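Local coordinates for RNA-binding protein RMD9, mitochondrial (Saccharomyces cerevisiae S288C, PDB 7A9X) that binds the dodecamer motif in the 3'-untranslated regions of mitochondrial mRNAs and takes part in the processing or stability of these transcripts, at residues Asp480-Arg485 with Val561-Thr566; Thr488-Gln493 with Glu570-Leu575. All coordinates share one frame; numbering follows the deposited sequence.

Contact 1: residues Asp480-Arg485 with Val561-Thr566; sequences DLSALR and VYRYTT. With nucleotides of chain B.
L481 packs its CB over the middle of one face of the Y564 ring, 3.6 Å from the ring centroid and 13° off the ring normal, a CH-pi contact, while CD1 covers the CD2–CE2 side. The aliphatic part of R563, at CG, lies off-centre over the opposite face. With CG anti to its carbonyl carbon (chi1 -72°), Y564 reaches across to helix 478-486 and puts its hydroxyl beside S482. R485 NH1 lies 3.5 Å from Y564 CE1, guanidinium and ring planes 22° apart.

Y564 OH and S482 OG share a 2.5 Å hydrogen bond. S482 OG lies between Y564 OH, N478 O and, at 2.6 Å, OP1 of U13 of chain B; which acceptor takes its single proton stays open.

Two arginines serve the RNA. R563, extended from CG to NE, holds OP2 of U14 of chain B from NH1 at 2.8 Å, with NH2 adding a second bond; C5 of the same uracil lies 3.4 Å above the guanidinium plane, over its centre. NH1 of R485 also points at OP1 of U13 of chain B, though that approach is modelled too short to trust. The R563 carbonyl O, which takes a weak bond from N3 of U14 of chain B at 2.7 Å, probably helps to recognise the uracil. The R563 bonds to OP2 mark an RNA-binding site at the C-terminal end of a pentatricopeptide repeat protein.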
ATOM      1  N   ASP A 480       3.791  -6.444 -18.979  1.00 76.89           N
ATOM      2  CA  ASP A 480       3.292  -6.554 -20.346  1.00 81.46           C
ATOM      3  C   ASP A 480       3.398  -7.986 -20.856  1.00 82.92           C
ATOM      4  O   ASP A 480       2.450  -8.511 -21.450  1.00 82.85           O
ATOM      5  CB  ASP A 480       4.058  -5.597 -21.261  1.00 82.31           C
ATOM      6  CG  ASP A 480       3.827  -4.143 -20.908  1.00 82.97           C
ATOM      7  OD1 ASP A 480       2.656  -3.763 -20.703  1.00 78.75           O
ATOM      8  OD2 ASP A 480       4.814  -3.383 -20.819  1.00 85.63           O
ATOM      9  N   LEU A 481       4.541  -8.636 -20.621  1.00 80.67           N
ATOM     10  CA  LEU A 481       4.710 -10.013 -21.071  1.00 80.79           C
ATOM     11  C   LEU A 481       3.898 -10.985 -20.226  1.00 81.84           C
ATOM     12  O   LEU A 481       3.429 -12.007 -20.740  1.00 76.43           O
ATOM     13  CB  LEU A 481       6.192 -10.394 -21.049  1.00 79.41           C
ATOM     14  CG  LEU A 481       7.119  -9.573 -21.950  1.00 94.09           C
ATOM     15  CD1 LEU A 481       8.559 -10.034 -21.795  1.00100.43           C
ATOM     16  CD2 LEU A 481       6.679  -9.659 -23.404  1.00 93.62           C
ATOM     17  N   SER A 482       3.728 -10.692 -18.933  1.00 79.00           N
ATOM     18  CA  SER A 482       2.904 -11.546 -18.085  1.00 72.14           C
ATOM     19  C   SER A 482       1.462 -11.587 -18.571  1.00 74.77           C
ATOM     20  O   SER A 482       0.798 -12.625 -18.456  1.00 70.92           O
ATOM     21  CB  SER A 482       2.964 -11.061 -16.637  1.00 75.11           C
ATOM     22  OG  SER A 482       4.261 -11.219 -16.088  1.00 70.57           O
ATOM     23  N   ALA A 483       0.963 -10.476 -19.119  1.00 73.56           N
ATOM     24  CA  ALA A 483      -0.395 -10.459 -19.652  1.00 73.57           C
ATOM     25  C   ALA A 483      -0.511 -11.327 -20.899  1.00 75.93           C
ATOM     26  O   ALA A 483      -1.513 -12.026 -21.083  1.00 78.07           O
ATOM     27  CB  ALA A 483      -0.821  -9.024 -19.956  1.00 70.61           C
ATOM     28  N   LEU A 484       0.501 -11.293 -21.770  1.00 82.45           N
ATOM     29  CA  LEU A 484       0.484 -12.157 -22.946  1.00 84.94           C
ATOM     30  C   LEU A 484       0.631 -13.621 -22.549  1.00 85.56           C
ATOM     31  O   LEU A 484      -0.003 -14.501 -23.143  1.00 90.47           O
ATOM     32  CB  LEU A 484       1.594 -11.745 -23.913  1.00 89.58           C
ATOM     33  CG  LEU A 484       1.620 -12.396 -25.299  1.00 92.86           C
ATOM     34  CD1 LEU A 484       0.420 -11.965 -26.133  1.00 90.40           C
ATOM     35  CD2 LEU A 484       2.923 -12.061 -26.010  1.00 96.38           C
ATOM     36  N   ARG A 485       1.461 -13.899 -21.541  1.00 85.36           N
ATOM     37  CA  ARG A 485       1.596 -15.265 -21.048  1.00 83.22           C
ATOM     38  C   ARG A 485       0.290 -15.771 -20.447  1.00 80.85           C
ATOM     39  O   ARG A 485      -0.115 -16.911 -20.701  1.00 81.11           O
ATOM     40  CB  ARG A 485       2.731 -15.337 -20.027  1.00 77.63           C
ATOM     41  CG  ARG A 485       2.770 -16.617 -19.216  1.00 78.61           C
ATOM     42  CD  ARG A 485       2.441 -16.333 -17.762  1.00 84.10           C
ATOM     43  NE  ARG A 485       3.447 -15.476 -17.144  1.00 90.27           N
ATOM     44  CZ  ARG A 485       3.276 -14.822 -16.000  1.00 87.21           C
ATOM     45  NH1 ARG A 485       4.254 -14.070 -15.516  1.00 86.44           N
ATOM     46  NH2 ARG A 485       2.127 -14.911 -15.346  1.00 82.64           N
ATOM     47  N   VAL A 561      13.656 -13.126 -21.657  1.00 94.51           N
ATOM     48  CA  VAL A 561      13.465 -14.271 -22.541  1.00 98.64           C
ATOM     49  C   VAL A 561      13.505 -15.567 -21.740  1.00100.96           C
ATOM     50  O   VAL A 561      12.644 -16.439 -21.895  1.00 98.72           O
ATOM     51  CB  VAL A 561      14.514 -14.268 -23.668  1.00102.99           C
ATOM     52  CG1 VAL A 561      14.396 -15.530 -24.503  1.00101.89           C
ATOM     53  CG2 VAL A 561      14.356 -13.028 -24.539  1.00100.25           C
ATOM     54  N   TYR A 562      14.503 -15.710 -20.864  1.00 96.10           N
ATOM     55  CA  TYR A 562      14.564 -16.893 -20.010  1.00107.87           C
ATOM     56  C   TYR A 562      13.392 -16.925 -19.037  1.00106.96           C
ATOM     57  O   TYR A 562      12.844 -17.996 -18.744  1.00108.41           O
ATOM     58  CB  TYR A 562      15.893 -16.929 -19.251  1.00106.15           C
ATOM     59  CG  TYR A 562      16.025 -18.088 -18.283  1.00108.15           C
ATOM     60  CD1 TYR A 562      15.602 -17.972 -16.964  1.00106.59           C
ATOM     61  CD2 TYR A 562      16.583 -19.295 -18.687  1.00112.75           C
ATOM     62  CE1 TYR A 562      15.719 -19.025 -16.077  1.00109.34           C
ATOM     63  CE2 TYR A 562      16.709 -20.355 -17.804  1.00116.79           C
ATOM     64  CZ  TYR A 562      16.274 -20.215 -16.503  1.00118.47           C
ATOM     65  OH  TYR A 562      16.395 -21.265 -15.623  1.00124.68           O
ATOM     66  N   ARG A 563      12.998 -15.759 -18.524  1.00 99.24           N
ATOM     67  CA  ARG A 563      11.925 -15.690 -17.538  1.00 93.22           C
ATOM     68  C   ARG A 563      10.604 -16.181 -18.121  1.00 96.15           C
ATOM     69  O   ARG A 563       9.865 -16.933 -17.475  1.00 91.85           O
ATOM     70  CB  ARG A 563      11.792 -14.255 -17.024  1.00 87.04           C
ATOM     71  CG  ARG A 563      10.530 -13.972 -16.226  1.00 81.50           C
ATOM     72  CD  ARG A 563      10.431 -12.492 -15.884  1.00 79.90           C
ATOM     73  NE  ARG A 563       9.163 -12.168 -15.236  1.00 83.61           N
ATOM     74  CZ  ARG A 563       9.010 -12.016 -13.925  1.00 86.15           C
ATOM     75  NH1 ARG A 563       7.817 -11.723 -13.424  1.00 84.49           N
ATOM     76  NH2 ARG A 563      10.049 -12.155 -13.112  1.00 86.91           N
ATOM     77  N   TYR A 564      10.292 -15.766 -19.349  1.00 97.04           N
ATOM     78  CA  TYR A 564       9.020 -16.088 -19.981  1.00 94.39           C
ATOM     79  C   TYR A 564       9.130 -17.256 -20.954  1.00103.61           C
ATOM     80  O   TYR A 564       8.311 -17.378 -21.871  1.00106.06           O
ATOM     81  CB  TYR A 564       8.461 -14.851 -20.680  1.00 89.62           C
ATOM     82  CG  TYR A 564       7.957 -13.811 -19.708  1.00 92.30           C
ATOM     83  CD1 TYR A 564       6.708 -13.941 -19.111  1.00 89.12           C
ATOM     84  CD2 TYR A 564       8.734 -12.707 -19.376  1.00 96.67           C
ATOM     85  CE1 TYR A 564       6.244 -12.996 -18.216  1.00 91.29           C
ATOM     86  CE2 TYR A 564       8.278 -11.757 -18.485  1.00 93.71           C
ATOM     87  CZ  TYR A 564       7.034 -11.906 -17.907  1.00 89.73           C
ATOM     88  OH  TYR A 564       6.572 -10.964 -17.016  1.00 81.93           O
ATOM     89  N   THR A 565      10.121 -18.124 -20.763  1.00108.83           N
ATOM     90  CA  THR A 565      10.286 -19.303 -21.606  1.00107.16           C
ATOM     91  C   THR A 565      10.724 -20.485 -20.751  1.00108.12           C
ATOM     92  O   THR A 565       9.901 -21.323 -20.372  1.00111.12           O
ATOM     93  CB  THR A 565      11.297 -19.032 -22.729  1.00103.94           C
ATOM     94  OG1 THR A 565      10.826 -17.954 -23.546  1.00 97.69           O
ATOM     95  CG2 THR A 565      11.502 -20.255 -23.602  1.00113.09           C
ATOM     96  N   THR A 566      12.017 -20.553 -20.430  1.00108.88           N
ATOM     97  CA  THR A 566      12.508 -21.652 -19.606  1.00110.72           C
ATOM     98  C   THR A 566      11.996 -21.541 -18.175  1.00108.86           C
ATOM     99  O   THR A 566      11.555 -22.536 -17.590  1.00110.46           O
ATOM    100  CB  THR A 566      14.035 -21.684 -19.636  1.00116.89           C
ATOM    101  OG1 THR A 566      14.481 -21.725 -20.997  1.00127.58           O
ATOM    102  CG2 THR A 566      14.562 -22.909 -18.897  1.00117.51           C
TER
ATOM    103  P     U B  14       8.616 -12.704  -9.429  1.00 92.21           P
ATOM    104  OP1   U B  14       9.264 -11.914  -8.354  1.00 93.16           O
ATOM    105  OP2   U B  14       8.042 -11.999 -10.603  1.00 88.09           O
ATOM    106  O5'   U B  14       9.668 -13.781  -9.954  1.00 97.19           O
ATOM    107  C5'   U B  14      10.307 -14.680  -9.052  1.00 98.24           C
ATOM    108  C4'   U B  14      11.150 -15.707  -9.772  1.00107.72           C
ATOM    109  O4'   U B  14      10.319 -16.423 -10.728  1.00107.36           O
ATOM    110  C3'   U B  14      12.334 -15.153 -10.564  1.00113.34           C
ATOM    111  O3'   U B  14      13.424 -16.074 -10.501  1.00115.12           O
ATOM    112  C2'   U B  14      11.791 -15.099 -11.989  1.00113.53           C
ATOM    113  O2'   U B  14      12.776 -15.150 -12.999  1.00120.41           O
ATOM    114  C1'   U B  14      10.884 -16.325 -12.021  1.00107.21           C
ATOM    115  N1    U B  14       9.788 -16.220 -12.995  1.00101.14           N
ATOM    116  C2    U B  14       9.840 -17.016 -14.121  1.00101.57           C
ATOM    117  O2    U B  14      10.746 -17.802 -14.332  1.00110.85           O
ATOM    118  N3    U B  14       8.788 -16.858 -14.990  1.00 93.85           N
ATOM    119  C4    U B  14       7.715 -16.002 -14.848  1.00 92.19           C
ATOM    120  O4    U B  14       6.843 -15.969 -15.718  1.00 91.39           O
ATOM    121  C5    U B  14       7.738 -15.211 -13.656  1.00 92.45           C
ATOM    122  C6    U B  14       8.749 -15.344 -12.793  1.00 97.13           C
ATOM    123  P     U B  13       4.141 -12.350 -12.648  1.00 75.10           P
ATOM    124  OP1   U B  13       4.901 -12.486 -13.916  1.00 76.39           O
ATOM    125  OP2   U B  13       2.722 -12.785 -12.594  1.00 88.65           O
ATOM    126  O5'   U B  13       4.928 -13.130 -11.506  1.00 76.22           O
ATOM    127  C5'   U B  13       4.583 -12.975 -10.137  1.00 75.33           C
ATOM    128  C4'   U B  13       5.138 -14.105  -9.309  1.00 79.90           C
ATOM    129  O4'   U B  13       4.456 -15.337  -9.658  1.00 80.17           O
ATOM    130  C3'   U B  13       6.613 -14.409  -9.528  1.00 90.35           C
ATOM    131  O3'   U B  13       7.458 -13.584  -8.744  1.00 94.31           O
ATOM    132  C2'   U B  13       6.717 -15.887  -9.175  1.00 94.14           C
ATOM    133  O2'   U B  13       6.800 -16.062  -7.769  1.00 98.66           O
ATOM    134  C1'   U B  13       5.363 -16.417  -9.649  1.00 86.17           C
ATOM    135  N1    U B  13       5.411 -16.994 -11.013  1.00 86.53           N
ATOM    136  C2    U B  13       6.100 -18.176 -11.225  1.00 92.74           C
ATOM    137  O2    U B  13       6.697 -18.778 -10.348  1.00 97.80           O
ATOM    138  N3    U B  13       6.073 -18.631 -12.521  1.00 93.22           N
ATOM    139  C4    U B  13       5.438 -18.052 -13.602  1.00 87.72           C
ATOM    140  O4    U B  13       5.509 -18.587 -14.711  1.00 91.28           O
ATOM    141  C5    U B  13       4.741 -16.841 -13.300  1.00 81.75           C
ATOM    142  C6    U B  13       4.750 -16.372 -12.048  1.00 79.88           C
ATOM    143  P     C B  12      -1.146  -9.408 -12.797  1.00 68.42           P
ATOM    144  OP1   C B  12      -1.235 -10.784 -13.343  1.00 69.74           O
ATOM    145  OP2   C B  12      -1.730  -9.101 -11.468  1.00 77.83           O
ATOM    146  O5'   C B  12       0.393  -8.997 -12.775  1.00 69.12           O
ATOM    147  C5'   C B  12       1.250  -9.359 -13.851  1.00 70.45           C
ATOM    148  C4'   C B  12       2.703  -9.394 -13.443  1.00 73.76           C
ATOM    149  O4'   C B  12       3.222  -8.038 -13.374  1.00 73.96           O
ATOM    150  C3'   C B  12       3.006 -10.045 -12.092  1.00 71.74           C
ATOM    151  O3'   C B  12       4.206 -10.809 -12.188  1.00 73.47           O
ATOM    152  C2'   C B  12       3.233  -8.847 -11.171  1.00 70.57           C
ATOM    153  O2'   C B  12       4.081  -9.108 -10.072  1.00 71.17           O
ATOM    154  C1'   C B  12       3.847  -7.827 -12.125  1.00 70.50           C
ATOM    155  N1    C B  12       3.619  -6.426 -11.732  1.00 69.08           N
ATOM    156  C2    C B  12       4.699  -5.538 -11.760  1.00 74.70           C
ATOM    157  O2    C B  12       5.812  -5.954 -12.117  1.00 78.69           O
ATOM    158  N3    C B  12       4.507  -4.248 -11.401  1.00 68.08           N
ATOM    159  C4    C B  12       3.298  -3.833 -11.024  1.00 72.60           C
ATOM    160  N4    C B  12       3.164  -2.549 -10.680  1.00 72.29           N
ATOM    161  C5    C B  12       2.179  -4.716 -10.982  1.00 66.58           C
ATOM    162  C6    C B  12       2.382  -5.991 -11.341  1.00 67.72           C
TER

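Contact 2: residues Thr488-Gln493 with Glu570-Leu575; sequences TVVWSQ and ESYPIL. With nucleotides of chain B.
Q493 and I574 bring the backbones together, their CA atoms 6.0 Å apart, where the first turns of helix 489-502 pass the short 3-10 segment 573-575. The glutamine chain, bent at chi2 (70°), folds its amide over to that segment, and OE1 accepts the amide N-H of I574 at 3.0 Å, with the donor nearly in line with the C=O bond. OE1 also lies against I574 CB and P573 CD, and NE2 is held by D497 one helical turn on. A side-chain amide thus ties a helix to a 3-10 turn in this all-helical fold, which here forms part of the RNA-binding surface. Y572, just before the 3-10 segment, turns its ring against the helix. V490 CG2 comes over one ring face, 4.0 Å from the centroid and 29° off the normal, a CH-pi contact, while Q493 CG meets the edge in plane. V489 splits its methyls, CG1 touching Y572 CB at 3.7 Å and CG2 meeting L575 CD1 at 3.9 Å. O4 of U13 of chain B lies at the ring edge too, 3.6 Å from Y572 CE2, and the neighbouring S571 OG accepts a hydrogen bond from N3 of the same uracil at 2.9 Å.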
ATOM      1  N   THR A 488      -2.193 -16.966 -23.045  1.00 85.40           N
ATOM      2  CA  THR A 488      -1.820 -18.070 -23.922  1.00 86.91           C
ATOM      3  C   THR A 488      -1.427 -19.306 -23.118  1.00 87.83           C
ATOM      4  O   THR A 488      -2.178 -20.286 -23.066  1.00 88.40           O
ATOM      5  CB  THR A 488      -0.672 -17.650 -24.848  1.00 89.09           C
ATOM      6  OG1 THR A 488       0.466 -17.274 -24.064  1.00 87.16           O
ATOM      7  CG2 THR A 488      -1.084 -16.470 -25.728  1.00 87.49           C
ATOM      8  N   VAL A 489      -0.255 -19.257 -22.481  1.00 86.34           N
ATOM      9  CA  VAL A 489       0.306 -20.430 -21.815  1.00 84.51           C
ATOM     10  C   VAL A 489      -0.594 -20.894 -20.677  1.00 85.40           C
ATOM     11  O   VAL A 489      -0.880 -22.090 -20.538  1.00 84.96           O
ATOM     12  CB  VAL A 489       1.727 -20.124 -21.310  1.00 84.93           C
ATOM     13  CG1 VAL A 489       2.343 -21.351 -20.643  1.00 86.40           C
ATOM     14  CG2 VAL A 489       2.592 -19.634 -22.452  1.00 86.51           C
ATOM     15  N   VAL A 490      -1.044 -19.957 -19.840  1.00 77.91           N
ATOM     16  CA  VAL A 490      -1.862 -20.320 -18.686  1.00 81.97           C
ATOM     17  C   VAL A 490      -3.191 -20.909 -19.140  1.00 76.91           C
ATOM     18  O   VAL A 490      -3.676 -21.894 -18.571  1.00 78.65           O
ATOM     19  CB  VAL A 490      -2.057 -19.100 -17.767  1.00 78.81           C
ATOM     20  CG1 VAL A 490      -2.810 -19.496 -16.511  1.00 72.31           C
ATOM     21  CG2 VAL A 490      -0.711 -18.497 -17.412  1.00 77.20           C
ATOM     22  N   TRP A 491      -3.794 -20.325 -20.179  1.00 77.37           N
ATOM     23  CA  TRP A 491      -5.032 -20.878 -20.721  1.00 83.52           C
ATOM     24  C   TRP A 491      -4.809 -22.279 -21.279  1.00 91.78           C
ATOM     25  O   TRP A 491      -5.624 -23.180 -21.048  1.00 93.00           O
ATOM     26  CB  TRP A 491      -5.593 -19.947 -21.798  1.00 79.27           C
ATOM     27  CG  TRP A 491      -6.840 -20.461 -22.470  1.00 81.83           C
ATOM     28  CD1 TRP A 491      -8.135 -20.212 -22.106  1.00 79.49           C
ATOM     29  CD2 TRP A 491      -6.904 -21.303 -23.626  1.00 83.53           C
ATOM     30  NE1 TRP A 491      -8.998 -20.852 -22.963  1.00 85.85           N
ATOM     31  CE2 TRP A 491      -8.267 -21.529 -23.904  1.00 87.14           C
ATOM     32  CE3 TRP A 491      -5.941 -21.892 -24.451  1.00 85.93           C
ATOM     33  CZ2 TRP A 491      -8.690 -22.317 -24.973  1.00 88.92           C
ATOM     34  CZ3 TRP A 491      -6.362 -22.673 -25.511  1.00 93.35           C
ATOM     35  CH2 TRP A 491      -7.725 -22.878 -25.763  1.00 92.56           C
ATOM     36  N   SER A 492      -3.708 -22.485 -22.008  1.00 93.65           N
ATOM     37  CA  SER A 492      -3.420 -23.806 -22.554  1.00 91.59           C
ATOM     38  C   SER A 492      -3.147 -24.813 -21.444  1.00 89.06           C
ATOM     39  O   SER A 492      -3.672 -25.932 -21.471  1.00 87.21           O
ATOM     40  CB  SER A 492      -2.235 -23.733 -23.516  1.00 87.88           C
ATOM     41  OG  SER A 492      -2.464 -22.780 -24.541  1.00 88.54           O
ATOM     42  N   GLN A 493      -2.325 -24.437 -20.460  1.00 87.79           N
ATOM     43  CA  GLN A 493      -2.106 -25.311 -19.314  1.00 88.52           C
ATOM     44  C   GLN A 493      -3.408 -25.598 -18.577  1.00 89.12           C
ATOM     45  O   GLN A 493      -3.616 -26.721 -18.102  1.00 88.10           O
ATOM     46  CB  GLN A 493      -1.082 -24.687 -18.363  1.00 86.39           C
ATOM     47  CG  GLN A 493      -0.724 -25.556 -17.160  1.00 83.10           C
ATOM     48  CD  GLN A 493       0.084 -26.785 -17.541  1.00 92.98           C
ATOM     49  OE1 GLN A 493       1.060 -26.693 -18.283  1.00 95.20           O
ATOM     50  NE2 GLN A 493      -0.323 -27.944 -17.034  1.00 91.65           N
ATOM     51  N   GLU A 570       8.880 -23.948 -15.863  1.00 99.74           N
ATOM     52  CA  GLU A 570       8.972 -24.600 -14.562  1.00103.85           C
ATOM     53  C   GLU A 570       7.651 -24.537 -13.807  1.00 94.57           C
ATOM     54  O   GLU A 570       7.368 -25.416 -12.984  1.00 91.40           O
ATOM     55  CB  GLU A 570      10.089 -23.968 -13.732  1.00114.97           C
ATOM     56  CG  GLU A 570      11.485 -24.228 -14.272  1.00127.52           C
ATOM     57  CD  GLU A 570      12.560 -23.541 -13.455  1.00136.13           C
ATOM     58  OE1 GLU A 570      13.529 -23.028 -14.055  1.00140.39           O
ATOM     59  OE2 GLU A 570      12.434 -23.507 -12.213  1.00138.14           O
ATOM     60  N   SER A 571       6.838 -23.513 -14.066  1.00 89.93           N
ATOM     61  CA  SER A 571       5.514 -23.403 -13.466  1.00 95.05           C
ATOM     62  C   SER A 571       4.404 -23.890 -14.383  1.00 98.61           C
ATOM     63  O   SER A 571       3.359 -24.329 -13.893  1.00 98.29           O
ATOM     64  CB  SER A 571       5.227 -21.953 -13.066  1.00 94.27           C
ATOM     65  OG  SER A 571       6.145 -21.498 -12.086  1.00102.40           O
ATOM     66  N   TYR A 572       4.606 -23.821 -15.697  1.00 95.99           N
ATOM     67  CA  TYR A 572       3.629 -24.278 -16.683  1.00 93.13           C
ATOM     68  C   TYR A 572       4.340 -25.252 -17.614  1.00 98.66           C
ATOM     69  O   TYR A 572       4.892 -24.854 -18.647  1.00 99.00           O
ATOM     70  CB  TYR A 572       3.021 -23.101 -17.440  1.00 82.78           C
ATOM     71  CG  TYR A 572       2.289 -22.128 -16.540  1.00 88.78           C
ATOM     72  CD1 TYR A 572       0.948 -22.318 -16.227  1.00 78.45           C
ATOM     73  CD2 TYR A 572       2.943 -21.028 -15.994  1.00 84.73           C
ATOM     74  CE1 TYR A 572       0.277 -21.436 -15.401  1.00 80.59           C
ATOM     75  CE2 TYR A 572       2.280 -20.141 -15.164  1.00 80.63           C
ATOM     76  CZ  TYR A 572       0.948 -20.350 -14.872  1.00 82.59           C
ATOM     77  OH  TYR A 572       0.283 -19.470 -14.049  1.00 84.22           O
ATOM     78  N   PRO A 573       4.346 -26.546 -17.270  1.00 99.47           N
ATOM     79  CA  PRO A 573       5.174 -27.509 -18.017  1.00100.40           C
ATOM     80  C   PRO A 573       4.744 -27.726 -19.460  1.00105.54           C
ATOM     81  O   PRO A 573       5.510 -28.328 -20.223  1.00109.77           O
ATOM     82  CB  PRO A 573       5.029 -28.802 -17.199  1.00 99.56           C
ATOM     83  CG  PRO A 573       4.573 -28.354 -15.840  1.00 96.51           C
ATOM     84  CD  PRO A 573       3.706 -27.160 -16.096  1.00 97.54           C
ATOM     85  N   ILE A 574       3.557 -27.262 -19.865  1.00104.37           N
ATOM     86  CA  ILE A 574       3.151 -27.410 -21.258  1.00106.07           C
ATOM     87  C   ILE A 574       4.049 -26.594 -22.180  1.00113.31           C
ATOM     88  O   ILE A 574       4.061 -26.819 -23.395  1.00114.45           O
ATOM     89  CB  ILE A 574       1.669 -27.026 -21.437  1.00100.78           C
ATOM     90  CG1 ILE A 574       1.139 -27.527 -22.783  1.00 95.03           C
ATOM     91  CG2 ILE A 574       1.483 -25.521 -21.306  1.00 95.86           C
ATOM     92  CD1 ILE A 574      -0.312 -27.191 -23.037  1.00 93.69           C
ATOM     93  N   LEU A 575       4.817 -25.653 -21.630  1.00116.93           N
ATOM     94  CA  LEU A 575       5.767 -24.901 -22.436  1.00119.19           C
ATOM     95  C   LEU A 575       6.988 -25.735 -22.806  1.00114.86           C
ATOM     96  O   LEU A 575       7.660 -25.423 -23.796  1.00113.41           O
ATOM     97  CB  LEU A 575       6.194 -23.638 -21.684  1.00117.80           C
ATOM     98  CG  LEU A 575       6.578 -22.413 -22.515  1.00118.41           C
ATOM     99  CD1 LEU A 575       5.461 -22.057 -23.477  1.00116.39           C
ATOM    100  CD2 LEU A 575       6.889 -21.238 -21.604  1.00119.76           C
TER
ATOM    101  P     U B  13       4.141 -12.350 -12.648  1.00 75.10           P
ATOM    102  OP1   U B  13       4.901 -12.486 -13.916  1.00 76.39           O
ATOM    103  OP2   U B  13       2.722 -12.785 -12.594  1.00 88.65           O
ATOM    104  O5'   U B  13       4.928 -13.130 -11.506  1.00 76.22           O
ATOM    105  C5'   U B  13       4.583 -12.975 -10.137  1.00 75.33           C
ATOM    106  C4'   U B  13       5.138 -14.105  -9.309  1.00 79.90           C
ATOM    107  O4'   U B  13       4.456 -15.337  -9.658  1.00 80.17           O
ATOM    108  C3'   U B  13       6.613 -14.409  -9.528  1.00 90.35           C
ATOM    109  O3'   U B  13       7.458 -13.584  -8.744  1.00 94.31           O
ATOM    110  C2'   U B  13       6.717 -15.887  -9.175  1.00 94.14           C
ATOM    111  O2'   U B  13       6.800 -16.062  -7.769  1.00 98.66           O
ATOM    112  C1'   U B  13       5.363 -16.417  -9.649  1.00 86.17           C
ATOM    113  N1    U B  13       5.411 -16.994 -11.013  1.00 86.53           N
ATOM    114  C2    U B  13       6.100 -18.176 -11.225  1.00 92.74           C
ATOM    115  O2    U B  13       6.697 -18.778 -10.348  1.00 97.80           O
ATOM    116  N3    U B  13       6.073 -18.631 -12.521  1.00 93.22           N
ATOM    117  C4    U B  13       5.438 -18.052 -13.602  1.00 87.72           C
ATOM    118  O4    U B  13       5.509 -18.587 -14.711  1.00 91.28           O
ATOM    119  C5    U B  13       4.741 -16.841 -13.300  1.00 81.75           C
ATOM    120  C6    U B  13       4.750 -16.372 -12.048  1.00 79.88           C
TER

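The centres of contacts 1 and 2 lie 11 Å apart, in the C-terminal part beyond the eighth pentatricopeptide repeat. Along the sequence their segments alternate: 480-485, 488-493, 561-566, 570-575. Each pairs an early helix with the residues at or just after the end of a late one; helix 478-486 leads into helix 489-502 and helix 559-563 into helix 566-571. The two early helices meet through a probable hydrogen bond from V490 N to R485 O, and L575 CD2 packs on T565 O. Helix 540-551 touches both contacts. U13 of chain B spans the pair, its phosphate and base C5 at contact 1, its base N3 and O4 at contact 2, so both meet the same nucleotide.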